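Local coordinates for protein 432aa long hypothetical deoxyribodipyrimidine photolyase (Sulfolobus tokodaii, PDB 2E0I) that probably repairs ultraviolet-damaged DNA by light-driven splitting of cyclobutane pyrimidine dimers, and binds two flavin-adenine dinucleotide molecules, at residues 46-60 / 177-191. Residues are numbered along the deposited sequence; the frame is centred on the assembly and turned at random.
Sequences KSEFAVSFMINSLLE and FKKIESPLFRGGRRE. With FAD (flavin-adenine dinucleotide), chain F.
Asn56, on helix 48-66, uses both ends of its amide on 177-191. Its ND2 donates to Glu181 OE1 at 2.8 Å; that oxygen lies near the amide plane, whereas ND2 meets it from above the carboxylate plane. Asn56 OD1 accepts from Lys178 NZ at 3.1 Å. Lys178 NZ also reaches Glu181 OE2, a salt bridge whose hydrogen bond is weak, and together these bonds fix the rotation of the amide. Ser52 OG lies 2.8 Å from Ile180 O, but its one proton could instead serve Glu48 O. Ser57 OG, set beside its own backbone N (chi1 -59°), gives its proton to Phe53 O and accepts from Gly188 N at 2.9 Å. The Glu60 carboxylate faces the start of helix 189-196, where both oxygens receive weak bonds from Arg190 N; a water links Glu60 OE2 to Gly187 O and Glu191 N. Elsewhere, water joins Phe49 O to Ser182 N, and another connects Glu48 OE1 and Ser52 OG with Lys179 N. Gly187 CA lies over one face of the Phe53 ring, a CH-pi contact. Val51 CG2 packs on FAD C7M. The contact thus ties a helix of the photolyase alpha/beta domain, beside the probable light-harvesting FAD, to the loop leading into helix 189-196.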
# COMPACT_ATOMS: atom_id res chain seq x y z
N LYS A 46 -10.93 0.80 -4.69
CA LYS A 46 -10.14 1.82 -5.34
C LYS A 46 -9.99 3.10 -4.53
O LYS A 46 -10.91 3.55 -3.86
CB LYS A 46 -10.74 2.14 -6.72
CG LYS A 46 -10.13 3.35 -7.39
CD LYS A 46 -10.92 3.73 -8.63
CE LYS A 46 -10.59 5.15 -9.09
NZ LYS A 46 -11.35 5.54 -10.34
N SER A 47 -8.79 3.66 -4.61
CA SER A 47 -8.45 4.89 -3.93
C SER A 47 -8.20 5.95 -5.00
O SER A 47 -7.43 5.73 -5.93
CB SER A 47 -7.19 4.67 -3.08
OG SER A 47 -6.68 5.89 -2.58
N GLU A 48 -8.86 7.11 -4.88
CA GLU A 48 -8.64 8.17 -5.86
C GLU A 48 -7.23 8.71 -5.72
O GLU A 48 -6.57 9.01 -6.71
CB GLU A 48 -9.65 9.31 -5.69
CG GLU A 48 -11.05 9.04 -6.19
CD GLU A 48 -11.11 8.50 -7.61
OE1 GLU A 48 -10.29 8.93 -8.47
OE2 GLU A 48 -11.99 7.64 -7.89
N PHE A 49 -6.76 8.84 -4.48
CA PHE A 49 -5.41 9.33 -4.25
C PHE A 49 -4.37 8.41 -4.87
O PHE A 49 -3.45 8.86 -5.54
CB PHE A 49 -5.14 9.50 -2.76
CG PHE A 49 -5.88 10.62 -2.11
CD1 PHE A 49 -5.86 11.90 -2.66
CD2 PHE A 49 -6.58 10.43 -0.92
CE1 PHE A 49 -6.52 12.95 -2.03
CE2 PHE A 49 -7.23 11.49 -0.28
CZ PHE A 49 -7.20 12.75 -0.84
N ALA A 50 -4.50 7.11 -4.63
CA ALA A 50 -3.56 6.13 -5.17
C ALA A 50 -3.52 6.21 -6.70
O ALA A 50 -2.45 6.15 -7.31
CB ALA A 50 -3.96 4.74 -4.75
N VAL A 51 -4.69 6.33 -7.31
CA VAL A 51 -4.80 6.40 -8.75
C VAL A 51 -4.08 7.62 -9.32
O VAL A 51 -3.36 7.51 -10.33
CB VAL A 51 -6.27 6.39 -9.17
CG1 VAL A 51 -6.40 6.58 -10.66
CG2 VAL A 51 -6.89 5.06 -8.79
N SER A 52 -4.25 8.77 -8.69
CA SER A 52 -3.60 9.98 -9.17
C SER A 52 -2.09 9.82 -9.12
O SER A 52 -1.38 10.21 -10.05
CB SER A 52 -4.01 11.16 -8.30
OG SER A 52 -5.40 11.34 -8.36
N PHE A 53 -1.62 9.25 -8.02
CA PHE A 53 -0.20 9.01 -7.84
C PHE A 53 0.32 8.10 -8.94
O PHE A 53 1.40 8.33 -9.50
CB PHE A 53 0.05 8.36 -6.48
CG PHE A 53 1.50 8.24 -6.13
CD1 PHE A 53 2.30 7.30 -6.74
CD2 PHE A 53 2.07 9.08 -5.18
CE1 PHE A 53 3.64 7.18 -6.40
CE2 PHE A 53 3.41 8.97 -4.84
CZ PHE A 53 4.19 8.01 -5.45
N MET A 54 -0.44 7.05 -9.26
CA MET A 54 -0.04 6.13 -10.31
C MET A 54 -0.02 6.85 -11.67
O MET A 54 0.96 6.75 -12.43
CB MET A 54 -1.02 4.96 -10.33
CG MET A 54 -0.71 3.91 -11.35
SD MET A 54 -2.02 2.69 -11.33
CE MET A 54 -3.20 3.47 -12.43
N ILE A 55 -1.09 7.57 -11.99
CA ILE A 55 -1.15 8.32 -13.25
C ILE A 55 0.04 9.31 -13.33
O ILE A 55 0.74 9.39 -14.34
CB ILE A 55 -2.46 9.14 -13.34
CG1 ILE A 55 -3.68 8.26 -13.03
CG2 ILE A 55 -2.60 9.72 -14.74
CD1 ILE A 55 -4.00 7.25 -14.09
N ASN A 56 0.27 10.07 -12.27
CA ASN A 56 1.40 11.00 -12.29
C ASN A 56 2.71 10.24 -12.51
O ASN A 56 3.57 10.67 -13.29
CB ASN A 56 1.48 11.79 -10.98
CG ASN A 56 0.46 12.90 -10.92
OD1 ASN A 56 0.13 13.51 -11.94
ND2 ASN A 56 -0.03 13.19 -9.72
N SER A 57 2.87 9.11 -11.84
CA SER A 57 4.08 8.32 -12.00
C SER A 57 4.15 7.79 -13.42
O SER A 57 5.23 7.67 -13.99
CB SER A 57 4.09 7.17 -11.00
OG SER A 57 4.03 7.68 -9.68
N LEU A 58 3.00 7.46 -14.00
CA LEU A 58 2.94 6.98 -15.38
C LEU A 58 3.31 8.12 -16.34
O LEU A 58 3.93 7.88 -17.39
CB LEU A 58 1.55 6.44 -15.72
CG LEU A 58 1.24 5.03 -15.18
CD1 LEU A 58 -0.21 4.67 -15.41
CD2 LEU A 58 2.16 4.03 -15.89
N LEU A 59 2.92 9.35 -16.00
CA LEU A 59 3.26 10.50 -16.84
C LEU A 59 4.77 10.70 -16.82
O LEU A 59 5.38 10.91 -17.88
CB LEU A 59 2.58 11.78 -16.34
CG LEU A 59 1.06 11.83 -16.53
CD1 LEU A 59 0.50 13.07 -15.87
CD2 LEU A 59 0.71 11.80 -18.00
N GLU A 60 5.38 10.61 -15.64
CA GLU A 60 6.82 10.78 -15.51
C GLU A 60 7.57 9.70 -16.29
O GLU A 60 8.56 9.99 -16.98
CB GLU A 60 7.25 10.75 -14.03
CG GLU A 60 8.35 11.76 -13.71
CD GLU A 60 9.19 11.42 -12.47
OE1 GLU A 60 9.99 10.46 -12.52
OE2 GLU A 60 9.06 12.14 -11.45
N PHE A 177 -8.92 9.37 -15.51
CA PHE A 177 -8.96 8.71 -14.21
C PHE A 177 -8.34 9.50 -13.08
O PHE A 177 -8.56 9.18 -11.92
CB PHE A 177 -8.28 7.35 -14.32
CG PHE A 177 -8.90 6.45 -15.36
CD1 PHE A 177 -10.18 5.93 -15.17
CD2 PHE A 177 -8.22 6.15 -16.53
CE1 PHE A 177 -10.77 5.12 -16.14
CE2 PHE A 177 -8.79 5.35 -17.50
CZ PHE A 177 -10.07 4.83 -17.31
N LYS A 178 -7.55 10.52 -13.41
CA LYS A 178 -6.93 11.34 -12.38
C LYS A 178 -7.98 12.38 -11.99
O LYS A 178 -8.20 13.35 -12.73
CB LYS A 178 -5.67 12.02 -12.91
CG LYS A 178 -4.81 12.63 -11.81
CD LYS A 178 -3.46 13.11 -12.31
CE LYS A 178 -3.59 14.40 -13.08
NZ LYS A 178 -2.26 15.01 -13.34
N LYS A 179 -8.64 12.16 -10.86
CA LYS A 179 -9.71 13.04 -10.40
C LYS A 179 -9.39 13.94 -9.22
O LYS A 179 -9.89 15.06 -9.13
CB LYS A 179 -10.95 12.21 -10.06
CG LYS A 179 -11.48 11.36 -11.20
CD LYS A 179 -12.68 10.55 -10.74
CE LYS A 179 -13.08 9.47 -11.74
NZ LYS A 179 -14.17 8.61 -11.19
N ILE A 180 -8.57 13.45 -8.29
CA ILE A 180 -8.23 14.23 -7.12
C ILE A 180 -6.88 13.79 -6.61
O ILE A 180 -6.70 12.64 -6.23
CB ILE A 180 -9.28 14.03 -6.02
CG1 ILE A 180 -8.78 14.62 -4.70
CG2 ILE A 180 -9.59 12.55 -5.87
CD1 ILE A 180 -9.73 14.38 -3.53
N GLU A 181 -5.92 14.72 -6.61
CA GLU A 181 -4.55 14.44 -6.19
C GLU A 181 -4.27 14.73 -4.72
O GLU A 181 -4.85 15.63 -4.13
CB GLU A 181 -3.57 15.25 -7.05
CG GLU A 181 -3.68 14.98 -8.55
CD GLU A 181 -2.58 15.66 -9.36
OE1 GLU A 181 -1.38 15.53 -8.99
OE2 GLU A 181 -2.90 16.32 -10.38
N SER A 182 -3.37 13.95 -4.12
CA SER A 182 -3.00 14.18 -2.73
C SER A 182 -2.14 15.43 -2.67
O SER A 182 -1.18 15.58 -3.44
CB SER A 182 -2.18 13.01 -2.17
OG SER A 182 -1.62 13.34 -0.91
N PRO A 183 -2.46 16.35 -1.75
CA PRO A 183 -1.65 17.56 -1.66
C PRO A 183 -0.27 17.23 -1.11
O PRO A 183 0.63 18.06 -1.13
CB PRO A 183 -2.45 18.41 -0.68
CG PRO A 183 -3.03 17.39 0.25
CD PRO A 183 -3.51 16.33 -0.72
N LEU A 184 -0.12 16.00 -0.65
CA LEU A 184 1.12 15.57 -0.03
C LEU A 184 2.12 14.80 -0.90
O LEU A 184 3.27 14.60 -0.51
CB LEU A 184 0.74 14.76 1.21
CG LEU A 184 1.82 14.26 2.14
CD1 LEU A 184 2.74 15.41 2.51
CD2 LEU A 184 1.16 13.64 3.37
N PHE A 185 1.69 14.36 -2.08
CA PHE A 185 2.56 13.61 -2.98
C PHE A 185 2.37 14.10 -4.40
O PHE A 185 1.34 14.69 -4.73
CB PHE A 185 2.24 12.11 -2.97
CG PHE A 185 2.37 11.46 -1.63
CD1 PHE A 185 1.33 11.52 -0.72
CD2 PHE A 185 3.55 10.82 -1.27
CE1 PHE A 185 1.46 10.96 0.54
CE2 PHE A 185 3.71 10.26 -0.01
CZ PHE A 185 2.66 10.33 0.90
N ARG A 186 3.35 13.85 -5.25
CA ARG A 186 3.24 14.26 -6.63
C ARG A 186 3.52 13.08 -7.53
O ARG A 186 3.29 13.15 -8.73
CB ARG A 186 4.20 15.42 -6.92
CG ARG A 186 3.83 16.67 -6.11
CD ARG A 186 4.73 17.86 -6.38
NE ARG A 186 4.43 18.54 -7.64
CZ ARG A 186 5.11 19.58 -8.14
NH1 ARG A 186 4.72 20.10 -9.30
NH2 ARG A 186 6.16 20.09 -7.51
N GLY A 187 4.00 11.98 -6.94
CA GLY A 187 4.29 10.78 -7.72
C GLY A 187 5.58 10.89 -8.51
O GLY A 187 6.21 11.94 -8.49
N GLY A 188 5.96 9.81 -9.20
CA GLY A 188 7.18 9.82 -9.99
C GLY A 188 8.47 9.48 -9.23
O GLY A 188 8.59 9.73 -8.02
N ARG A 189 9.44 8.93 -9.97
CA ARG A 189 10.73 8.52 -9.42
C ARG A 189 11.56 9.66 -8.87
O ARG A 189 12.28 9.49 -7.89
CB ARG A 189 11.53 7.78 -10.47
CG ARG A 189 12.95 7.44 -10.08
CD ARG A 189 13.56 6.61 -11.18
NE ARG A 189 14.94 6.19 -10.94
CZ ARG A 189 15.31 5.20 -10.14
NH1 ARG A 189 14.39 4.50 -9.47
NH2 ARG A 189 16.59 4.89 -10.02
N ARG A 190 11.49 10.82 -9.50
CA ARG A 190 12.25 11.97 -9.04
C ARG A 190 11.86 12.36 -7.61
O ARG A 190 12.72 12.59 -6.78
CB ARG A 190 12.03 13.15 -9.97
CG ARG A 190 13.28 13.64 -10.61
CD ARG A 190 13.17 13.55 -12.11
NE ARG A 190 14.38 14.09 -12.71
CZ ARG A 190 14.91 13.72 -13.86
NH1 ARG A 190 16.02 14.32 -14.27
NH2 ARG A 190 14.36 12.76 -14.61
N GLU A 191 10.56 12.44 -7.33
CA GLU A 191 10.10 12.78 -5.99
C GLU A 191 10.51 11.66 -5.05
O GLU A 191 10.89 11.90 -3.90
CB GLU A 191 8.57 12.92 -5.94
CG GLU A 191 8.00 13.08 -4.51
CD GLU A 191 6.48 12.97 -4.44
OE1 GLU A 191 5.93 11.86 -4.62
OE2 GLU A 191 5.82 14.01 -4.20
PA FAD F . -5.80 -3.87 -7.28
O1A FAD F . -5.67 -3.69 -5.81
O2A FAD F . -6.20 -2.80 -8.22
O5B FAD F . -7.20 -4.66 -7.24
C5B FAD F . -7.68 -5.34 -8.40
C4B FAD F . -8.95 -6.14 -8.11
O4B FAD F . -8.84 -6.69 -6.78
C3B FAD F . -10.19 -5.23 -8.08
O3B FAD F . -11.36 -6.01 -8.33
C2B FAD F . -10.17 -4.75 -6.63
O2B FAD F . -11.48 -4.34 -6.25
C1B FAD F . -9.84 -6.07 -5.94
N9A FAD F . -9.33 -5.86 -4.56
C8A FAD F . -8.33 -5.06 -4.21
N7A FAD F . -8.11 -5.15 -2.90
C5A FAD F . -8.98 -6.02 -2.41
C6A FAD F . -9.21 -6.54 -1.14
N6A FAD F . -8.51 -6.12 -0.10
N1A FAD F . -10.18 -7.46 -0.98
C2A FAD F . -10.91 -7.87 -2.01
N3A FAD F . -10.72 -7.39 -3.22
C4A FAD F . -9.76 -6.47 -3.46
N1 FAD F . -2.21 -1.76 -12.80
C2 FAD F . -2.44 -1.92 -14.18
O2 FAD F . -1.70 -2.63 -14.85
N3 FAD F . -3.55 -1.31 -14.76
C4 FAD F . -4.44 -0.55 -13.98
O4 FAD F . -5.41 -0.00 -14.50
C4X FAD F . -4.21 -0.41 -12.61
N5 FAD F . -5.13 0.29 -11.81
C5X FAD F . -4.91 0.41 -10.43
C6 FAD F . -5.87 1.03 -9.64
C7 FAD F . -5.72 1.07 -8.25
C7M FAD F . -6.79 1.75 -7.40
C8 FAD F . -4.59 0.50 -7.67
C8M FAD F . -4.39 0.53 -6.15
C9 FAD F . -3.63 -0.11 -8.47
C9A FAD F . -3.78 -0.16 -9.85
N10 FAD F . -2.84 -0.82 -10.66
C10 FAD F . -3.10 -1.01 -12.03
C1' FAD F . -1.62 -1.41 -10.07
C2' FAD F . -1.85 -2.79 -9.45
O2' FAD F . -1.40 -2.78 -8.10
C3' FAD F . -1.12 -3.87 -10.26
O3' FAD F . -1.67 -3.93 -11.58
C4' FAD F . -1.26 -5.23 -9.58
O4' FAD F . -0.39 -6.17 -10.23
C5' FAD F . -2.70 -5.74 -9.65
O5' FAD F . -3.04 -6.51 -8.50
P FAD F . -3.73 -5.80 -7.23
O1P FAD F . -4.18 -6.88 -6.32
O2P FAD F . -2.83 -4.76 -6.69
O3P FAD F . -5.03 -5.14 -7.90
O HOH W 1 -8.16 10.39 -8.77
O HOH W 2 -2.48 11.56 -4.90
O HOH W 3 -0.05 12.32 -6.43
O HOH W 4 8.68 13.08 -9.01